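Side-chain contacts in muramidase (Sodiomyces alcalophilus, PDB 6ZM8), which probably hydrolyses the beta-1,4 glycosidic bonds between N-acetylmuramic acid and N-acetylglucosamine in bacterial peptidoglycan, as a family GH25 lysozyme: residues Trp116-Asp119 and Phe120-Thr123; Ile134-Thr138 and Asp139-Gln143; Asn149-Ala152 and Asn153-Pro156. All blocks are in the same frame, centred on the assembly; numbering follows the deposited sequence.

Interaction 1: residues Trp116-Asp119 and Phe120-Thr123; sequences WIED and FVTT
W116 and F120, one helical turn apart, send their rings out side by side in the same direction, with CZ3 of W116 4.1 Å from CB of F120. Both have CG anti to the backbone N (chi1 -172° and -175°), which keeps the rings roughly in step. Beside them I117 sets its CG2 branch against CG1 of V121, also at 4.1 Å. These four residues form the buried, tightly packed flank: the aromatic pair lies against Q72, A73 and F76 of helix 69-78, and I117 reaches W141 of helix 138-145. The looser flank is polar and nearer solvent. T122 OG1 lies 2.6 Å from OE2 of E118, whose chain bends at chi2 (66°) to bring the carboxylate back beside the hydroxyl; that carboxylate is chiefly held by salt bridges to R150 and R154. One residue further on, D119 O takes two bonds from T123, one from its N (3.0 Å) and one from its OG1 (2.7 Å), and the two donors arrive from opposite faces of the carbonyl plane. Such division into an apolar and a polar face is characteristic of an amphipathic helix that forms the crossover of a beta-alpha-beta unit, here helix 110-128 between parallel strands 93-95 and 133-136.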
loop_
_atom_site.group_PDB
_atom_site.type_symbol
_atom_site.label_atom_id
_atom_site.label_comp_id
_atom_site.label_asym_id
_atom_site.label_seq_id
_atom_site.Cartn_x
_atom_site.Cartn_y
_atom_site.Cartn_z
ATOM N N TRP A 116 10.480 11.670 -7.384
ATOM C CA TRP A 116 10.858 10.598 -6.475
ATOM C C TRP A 116 9.878 9.429 -6.602
ATOM O O TRP A 116 10.262 8.268 -6.710
ATOM C CB TRP A 116 10.901 11.150 -5.032
ATOM C CG TRP A 116 11.464 10.198 -4.043
ATOM C CD1 TRP A 116 12.752 10.212 -3.594
ATOM C CD2 TRP A 116 10.818 9.074 -3.423
ATOM N NE1 TRP A 116 12.953 9.156 -2.721
ATOM C CE2 TRP A 116 11.800 8.448 -2.610
ATOM C CE3 TRP A 116 9.531 8.534 -3.438
ATOM C CZ2 TRP A 116 11.524 7.306 -1.859
ATOM C CZ3 TRP A 116 9.250 7.391 -2.700
ATOM C CH2 TRP A 116 10.255 6.785 -1.934
ATOM N N ILE A 117 8.589 9.768 -6.565
ATOM C CA ILE A 117 7.537 8.740 -6.703
ATOM C C ILE A 117 7.674 8.049 -8.064
ATOM O O ILE A 117 7.566 6.828 -8.143
ATOM C CB ILE A 117 6.154 9.364 -6.482
ATOM C CG1 ILE A 117 6.036 9.919 -5.052
ATOM C CG2 ILE A 117 5.057 8.336 -6.768
ATOM C CD1 ILE A 117 4.864 10.874 -4.870
ATOM N N GLU A 118 7.890 8.833 -9.138
ATOM C CA GLU A 118 8.081 8.236 -10.459
ATOM C C GLU A 118 9.234 7.244 -10.447
ATOM O O GLU A 118 9.162 6.161 -11.041
ATOM C CB GLU A 118 8.308 9.350 -11.476
ATOM C CG GLU A 118 8.496 8.828 -12.907
ATOM C CD GLU A 118 7.254 8.173 -13.462
ATOM O OE1 GLU A 118 6.226 8.851 -13.596
ATOM O OE2 GLU A 118 7.272 6.954 -13.654
ATOM N N ASP A 119 10.343 7.616 -9.798
ATOM C CA ASP A 119 11.494 6.727 -9.741
ATOM C C ASP A 119 11.132 5.428 -8.996
ATOM O O ASP A 119 11.495 4.325 -9.426
ATOM C CB ASP A 119 12.663 7.465 -9.082
ATOM C CG ASP A 119 14.013 6.823 -9.273
ATOM O OD1 ASP A 119 14.221 6.112 -10.248
ATOM O OD2 ASP A 119 14.892 7.120 -8.405
ATOM N N PHE A 120 10.415 5.548 -7.887
ATOM C CA PHE A 120 9.980 4.344 -7.165
ATOM C C PHE A 120 9.084 3.470 -8.050
ATOM O O PHE A 120 9.290 2.253 -8.158
ATOM C CB PHE A 120 9.255 4.743 -5.867
ATOM C CG PHE A 120 8.884 3.543 -5.030
ATOM C CD1 PHE A 120 7.768 2.762 -5.328
ATOM C CD2 PHE A 120 9.668 3.187 -3.936
ATOM C CE1 PHE A 120 7.467 1.629 -4.573
ATOM C CE2 PHE A 120 9.348 2.068 -3.162
ATOM C CZ PHE A 120 8.255 1.290 -3.490
ATOM N N VAL A 121 8.050 4.064 -8.636
ATOM C CA VAL A 121 7.070 3.190 -9.306
ATOM C C VAL A 121 7.651 2.616 -10.613
ATOM O O VAL A 121 7.304 1.506 -10.979
ATOM C CB VAL A 121 5.709 3.883 -9.531
ATOM C CG1 VAL A 121 5.170 4.477 -8.229
ATOM C CG2 VAL A 121 5.754 4.949 -10.594
ATOM N N THR A 122 8.461 3.390 -11.359
ATOM C CA THR A 122 9.096 2.843 -12.550
ATOM C C THR A 122 10.055 1.722 -12.173
ATOM O O THR A 122 10.103 0.676 -12.840
ATOM C CB THR A 122 9.796 3.969 -13.319
ATOM O OG1 THR A 122 8.823 4.846 -13.848
ATOM C CG2 THR A 122 10.642 3.455 -14.458
ATOM N N THR A 123 10.842 1.925 -11.121
ATOM C CA THR A 123 11.798 0.898 -10.701
ATOM C C THR A 123 11.068 -0.359 -10.229
ATOM O O THR A 123 11.429 -1.484 -10.599
ATOM C CB THR A 123 12.743 1.454 -9.637
ATOM O OG1 THR A 123 13.457 2.578 -10.176
ATOM C CG2 THR A 123 13.758 0.412 -9.197
#

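Interaction 2: residues Ile134-Thr138 and Asp139-Gln143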
loop_
_atom_site.group_PDB
_atom_site.type_symbol
_atom_site.label_atom_id
_atom_site.label_comp_id
_atom_site.label_asym_id
_atom_site.label_seq_id
_atom_site.Cartn_x
_atom_site.Cartn_y
_atom_site.Cartn_z
ATOM N N ILE A 134 -0.577 2.996 -4.810
ATOM C CA ILE A 134 -0.169 4.165 -4.032
ATOM C C ILE A 134 -1.167 4.358 -2.894
ATOM O O ILE A 134 -2.365 4.549 -3.148
ATOM C CB ILE A 134 -0.074 5.416 -4.908
ATOM C CG1 ILE A 134 1.131 5.295 -5.837
ATOM C CG2 ILE A 134 0.001 6.693 -4.050
ATOM C CD1 ILE A 134 1.236 6.393 -6.881
ATOM N N TYR A 135 -0.644 4.326 -1.657
ATOM C CA TYR A 135 -1.414 4.666 -0.453
ATOM C C TYR A 135 -1.054 6.096 -0.065
ATOM O O TYR A 135 0.126 6.420 0.121
ATOM C CB TYR A 135 -1.075 3.718 0.690
ATOM C CG TYR A 135 -1.665 4.150 2.029
ATOM C CD1 TYR A 135 -0.995 5.061 2.847
ATOM C CD2 TYR A 135 -2.871 3.643 2.484
ATOM C CE1 TYR A 135 -1.507 5.445 4.064
ATOM C CE2 TYR A 135 -3.391 3.990 3.727
ATOM C CZ TYR A 135 -2.698 4.903 4.533
ATOM O OH TYR A 135 -3.139 5.262 5.775
ATOM N N THR A 136 -2.077 6.928 0.067
ATOM C CA THR A 136 -1.858 8.311 0.475
ATOM C C THR A 136 -3.181 8.876 1.008
ATOM O O THR A 136 -4.183 8.172 1.137
ATOM C CB THR A 136 -1.281 9.131 -0.712
ATOM O OG1 THR A 136 -0.718 10.349 -0.214
ATOM C CG2 THR A 136 -2.296 9.423 -1.793
ATOM N N THR A 137 -3.146 10.183 1.310
ATOM C CA THR A 137 -4.338 10.942 1.619
ATOM C C THR A 137 -4.450 12.083 0.625
ATOM O O THR A 137 -3.455 12.578 0.093
ATOM C CB THR A 137 -4.332 11.493 3.049
ATOM O OG1 THR A 137 -3.324 12.505 3.110
ATOM C CG2 THR A 137 -4.096 10.401 4.074
ATOM N N THR A 138 -5.689 12.552 0.388
ATOM C CA THR A 138 -5.851 13.621 -0.578
ATOM C C THR A 138 -5.144 14.904 -0.119
ATOM O O THR A 138 -4.541 15.607 -0.940
ATOM C CB THR A 138 -7.332 13.850 -0.884
ATOM O OG1 THR A 138 -7.786 12.617 -1.408
ATOM C CG2 THR A 138 -7.552 14.984 -1.855
ATOM N N ASP A 139 -5.227 15.197 1.163
ATOM C CA ASP A 139 -4.598 16.417 1.671
ATOM C C ASP A 139 -3.069 16.332 1.584
ATOM O O ASP A 139 -2.427 17.324 1.188
ATOM C CB ASP A 139 -5.099 16.739 3.091
ATOM C CG ASP A 139 -4.989 15.578 4.074
ATOM O OD1 ASP A 139 -5.640 14.548 3.829
ATOM O OD2 ASP A 139 -4.251 15.722 5.077
ATOM N N TRP A 140 -2.470 15.200 1.937
ATOM C CA TRP A 140 -1.001 15.106 1.810
ATOM C C TRP A 140 -0.605 15.228 0.344
ATOM O O TRP A 140 0.326 15.937 -0.027
ATOM C CB TRP A 140 -0.468 13.796 2.407
ATOM C CG TRP A 140 1.042 13.743 2.384
ATOM C CD1 TRP A 140 1.861 14.151 3.383
ATOM C CD2 TRP A 140 1.896 13.326 1.307
ATOM N NE1 TRP A 140 3.181 14.020 3.027
ATOM C CE2 TRP A 140 3.231 13.536 1.744
ATOM C CE3 TRP A 140 1.681 12.836 0.011
ATOM C CZ2 TRP A 140 4.323 13.284 0.929
ATOM C CZ3 TRP A 140 2.778 12.616 -0.817
ATOM C CH2 TRP A 140 4.084 12.845 -0.361
ATOM N N TRP A 141 -1.329 14.496 -0.507
ATOM C CA TRP A 141 -0.999 14.470 -1.931
ATOM C C TRP A 141 -1.098 15.867 -2.527
ATOM O O TRP A 141 -0.280 16.274 -3.375
ATOM C CB TRP A 141 -1.962 13.493 -2.642
ATOM C CG TRP A 141 -1.548 13.170 -4.040
ATOM C CD1 TRP A 141 -2.063 13.688 -5.204
ATOM C CD2 TRP A 141 -0.552 12.219 -4.411
ATOM N NE1 TRP A 141 -1.449 13.101 -6.277
ATOM C CE2 TRP A 141 -0.519 12.201 -5.829
ATOM C CE3 TRP A 141 0.287 11.346 -3.699
ATOM C CZ2 TRP A 141 0.336 11.372 -6.546
ATOM C CZ3 TRP A 141 1.132 10.519 -4.405
ATOM C CH2 TRP A 141 1.149 10.527 -5.823
ATOM N N THR A 142 -2.108 16.616 -2.120
ATOM C CA THR A 142 -2.263 17.986 -2.625
ATOM C C THR A 142 -1.069 18.854 -2.208
ATOM O O THR A 142 -0.461 19.528 -3.042
ATOM C CB THR A 142 -3.607 18.557 -2.146
ATOM O OG1 THR A 142 -4.675 17.776 -2.689
ATOM C CG2 THR A 142 -3.789 19.988 -2.553
ATOM N N GLN A 143 -0.747 18.839 -0.931
ATOM C CA GLN A 143 0.327 19.729 -0.485
ATOM C C GLN A 143 1.688 19.325 -1.021
ATOM O O GLN A 143 2.555 20.176 -1.275
ATOM C CB GLN A 143 0.378 19.661 1.026
ATOM C CG GLN A 143 -0.846 20.254 1.629
ATOM C CD GLN A 143 -0.803 20.279 3.125
ATOM O OE1 GLN A 143 0.199 20.435 3.773
ATOM N NE2 GLN A 143 -1.946 20.444 3.794
#
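The indoles of W140 and W141 are both met by T136, which crosses each of them at about a right angle. Its OG1 comes obliquely to CE3 of W140 at 3.5 Å, while its CG2 approaches CE3 of W141, again obliquely, at 3.7 Å. On the same six-membered ring of W141, CG2 of I134 touches CZ3 at 4.0 Å, so two strand side chains pack against that benzo portion. An edge-to-face contact with Y98 adds to the packing of W140. The pyrrole nitrogens are fixed elsewhere, NE1 of W140 by T104 O and NE1 of W141 by S148 O, and the buried hydroxyl of T136 is bonded to I96 O.

Where strand gives way to helix, T137 is the N-cap. With chi1 at 69° its OG1 sits between the backbone N and the carbonyl carbon, from where it accepts the amide of W140 (OG1 to N 3.1 Å, 156° at the hydrogen). The same hydroxyl and the D139 carboxylate are both hydrogen-bonded to the phenol of Y98, which ties the first turn to a neighbouring loop. Further along, T138 O is gripped from opposite faces of its plane by T142 N at 2.9 Å and T142 OG1 at 2.8 Å.

Strand 134-136 and helix 139-143 run nearly perpendicular (98°), their axes 9.3 Å apart at closest approach. The strand lies between parallel strands 93-95 and 157-160, and the helix sets W140 on M113 of helix 110-128.

Interaction 3: residues Asn149-Ala152 and Asn153-Pro156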
loop_
_atom_site.group_PDB
_atom_site.type_symbol
_atom_site.label_atom_id
_atom_site.label_comp_id
_atom_site.label_asym_id
_atom_site.label_seq_id
_atom_site.Cartn_x
_atom_site.Cartn_y
_atom_site.Cartn_z
ATOM N N ASN A 149 -1.573 14.334 -11.150
ATOM C CA ASN A 149 -2.317 13.251 -11.807
ATOM C C ASN A 149 -1.394 12.232 -12.483
ATOM O O ASN A 149 -1.902 11.364 -13.186
ATOM C CB ASN A 149 -3.324 13.785 -12.804
ATOM C CG ASN A 149 -2.685 14.470 -13.971
ATOM O OD1 ASN A 149 -1.488 14.429 -14.174
ATOM N ND2 ASN A 149 -3.531 15.111 -14.787
ATOM N N ARG A 150 -0.087 12.299 -12.261
ATOM C CA ARG A 150 0.869 11.568 -13.099
ATOM C C ARG A 150 0.815 10.066 -12.950
ATOM O O ARG A 150 1.307 9.370 -13.831
ATOM C CB ARG A 150 2.276 12.110 -12.884
ATOM C CG ARG A 150 2.319 13.471 -13.634
ATOM C CD ARG A 150 3.655 14.031 -14.019
ATOM N NE ARG A 150 4.694 13.083 -13.636
ATOM C CZ ARG A 150 5.661 12.559 -14.371
ATOM N NH1 ARG A 150 5.833 12.859 -15.665
ATOM N NH2 ARG A 150 6.436 11.680 -13.750
ATOM N N PHE A 151 0.286 9.560 -11.844
ATOM C CA PHE A 151 0.366 8.123 -11.535
ATOM C C PHE A 151 -0.977 7.426 -11.685
ATOM O O PHE A 151 -0.999 6.189 -11.610
ATOM C CB PHE A 151 0.907 7.914 -10.120
ATOM C CG PHE A 151 2.211 8.643 -9.964
ATOM C CD1 PHE A 151 3.360 8.205 -10.609
ATOM C CD2 PHE A 151 2.276 9.804 -9.232
ATOM C CE1 PHE A 151 4.522 8.967 -10.581
ATOM C CE2 PHE A 151 3.454 10.560 -9.205
ATOM C CZ PHE A 151 4.565 10.137 -9.873
ATOM N N ALA A 152 -2.076 8.145 -11.887
ATOM C CA ALA A 152 -3.397 7.535 -11.772
ATOM C C ALA A 152 -3.680 6.471 -12.831
ATOM O O ALA A 152 -4.399 5.510 -12.552
ATOM C CB ALA A 152 -4.470 8.597 -11.817
ATOM N N ASN A 153 -3.078 6.590 -14.014
ATOM C CA ASN A 153 -3.322 5.626 -15.108
ATOM C C ASN A 153 -2.380 4.408 -15.055
ATOM O O ASN A 153 -2.360 3.562 -15.952
ATOM C CB ASN A 153 -3.113 6.329 -16.444
ATOM C CG ASN A 153 -3.406 5.436 -17.617
ATOM O OD1 ASN A 153 -4.502 4.878 -17.751
ATOM N ND2 ASN A 153 -2.442 5.317 -18.495
ATOM N N ARG A 154 -1.561 4.340 -14.066
ATOM C CA ARG A 154 -0.748 3.156 -13.800
ATOM C C ARG A 154 -1.012 2.525 -12.433
ATOM O O ARG A 154 -1.029 1.304 -12.307
ATOM C CB ARG A 154 0.751 3.493 -13.882
ATOM C CG ARG A 154 1.235 3.726 -15.305
ATOM C CD ARG A 154 2.654 4.274 -15.362
ATOM N NE ARG A 154 2.683 5.624 -14.836
ATOM C CZ ARG A 154 3.803 6.270 -14.473
ATOM N NH1 ARG A 154 4.980 5.645 -14.567
ATOM N NH2 ARG A 154 3.748 7.505 -14.042
ATOM N N CYS A 155 -1.117 3.355 -11.413
ATOM C CA CYS A 155 -1.036 2.906 -10.009
ATOM C C CYS A 155 -2.411 2.954 -9.377
ATOM O O CYS A 155 -2.965 4.034 -9.196
ATOM C CB CYS A 155 -0.119 3.824 -9.217
ATOM S SG CYS A 155 1.586 3.807 -9.818
ATOM N N PRO A 156 -2.968 1.801 -8.972
ATOM C CA PRO A 156 -4.242 1.836 -8.262
ATOM C C PRO A 156 -4.124 2.664 -6.969
ATOM O O PRO A 156 -3.081 2.608 -6.289
ATOM C CB PRO A 156 -4.521 0.359 -7.934
ATOM C CG PRO A 156 -3.719 -0.401 -9.004
ATOM C CD PRO A 156 -2.464 0.430 -9.169
HETATM O O HOH W 1 -2.235 9.299 -14.971
HETATM O O HOH W 2 0.120 6.979 -14.926
#
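R154 folds its guanidinium back onto R150 and F151 in a loop that contains a type I beta turn from N149 to A152 and links helix 138-145 to strand 157-160 of a beta-alpha-beta unit. From the start of the side chain, CB lies 3.9 Å from F151 O. A bend at chi3 (-68°) then turns the guanidinium toward the turn. NE donates to water 2 at 2.9 Å, and that water in turn donates to R150 O. NH2 donates to the same R150 O at 3.1 Å; the acceptor lies in the guanidinium plane, although the nitrogen stands above the plane of the carbonyl. One carbonyl thus holds the guanidinium twice, directly and through water, which should limit its rotation. NH2 also comes obliquely within 3.5 Å of CD1 of F151, the ring and guanidinium planes being 26° apart. NH1 forms a salt bridge with E118, which R150 grips as well, and the group further makes a cation-pi contact with W131. The F151 ring carries CB of R150 over the centre of one face, while CB of F151 touches SG of C155 at 4.2 Å. In the backbone, F151 O takes two amides: R154 N from above its plane at 3.1 Å, and C155 N at 2.8 Å, nearly in line with the C=O bond.

How the interactions relate
Interactions 1, 2 and 3 follow in that order along the chain, with centres 16 Å (1 and 2), 12 Å (1 and 3) and 13 Å (2 and 3) apart. They cover successive parts of one region of this GH25 domain, a member of the TIM-barrel clan: helix 110-128, then strand 133-136 with helix 138-145, then the loop into strand 157-160. F151 of interaction 3 packs on I134 and W141 of interaction 2, and a probable backbone hydrogen bond runs from I134 N to P156 O. Two consecutive beta-alpha-beta units are thus joined by one apolar cluster common to all three contacts and by an ionic cluster shared by interactions 1 and 3.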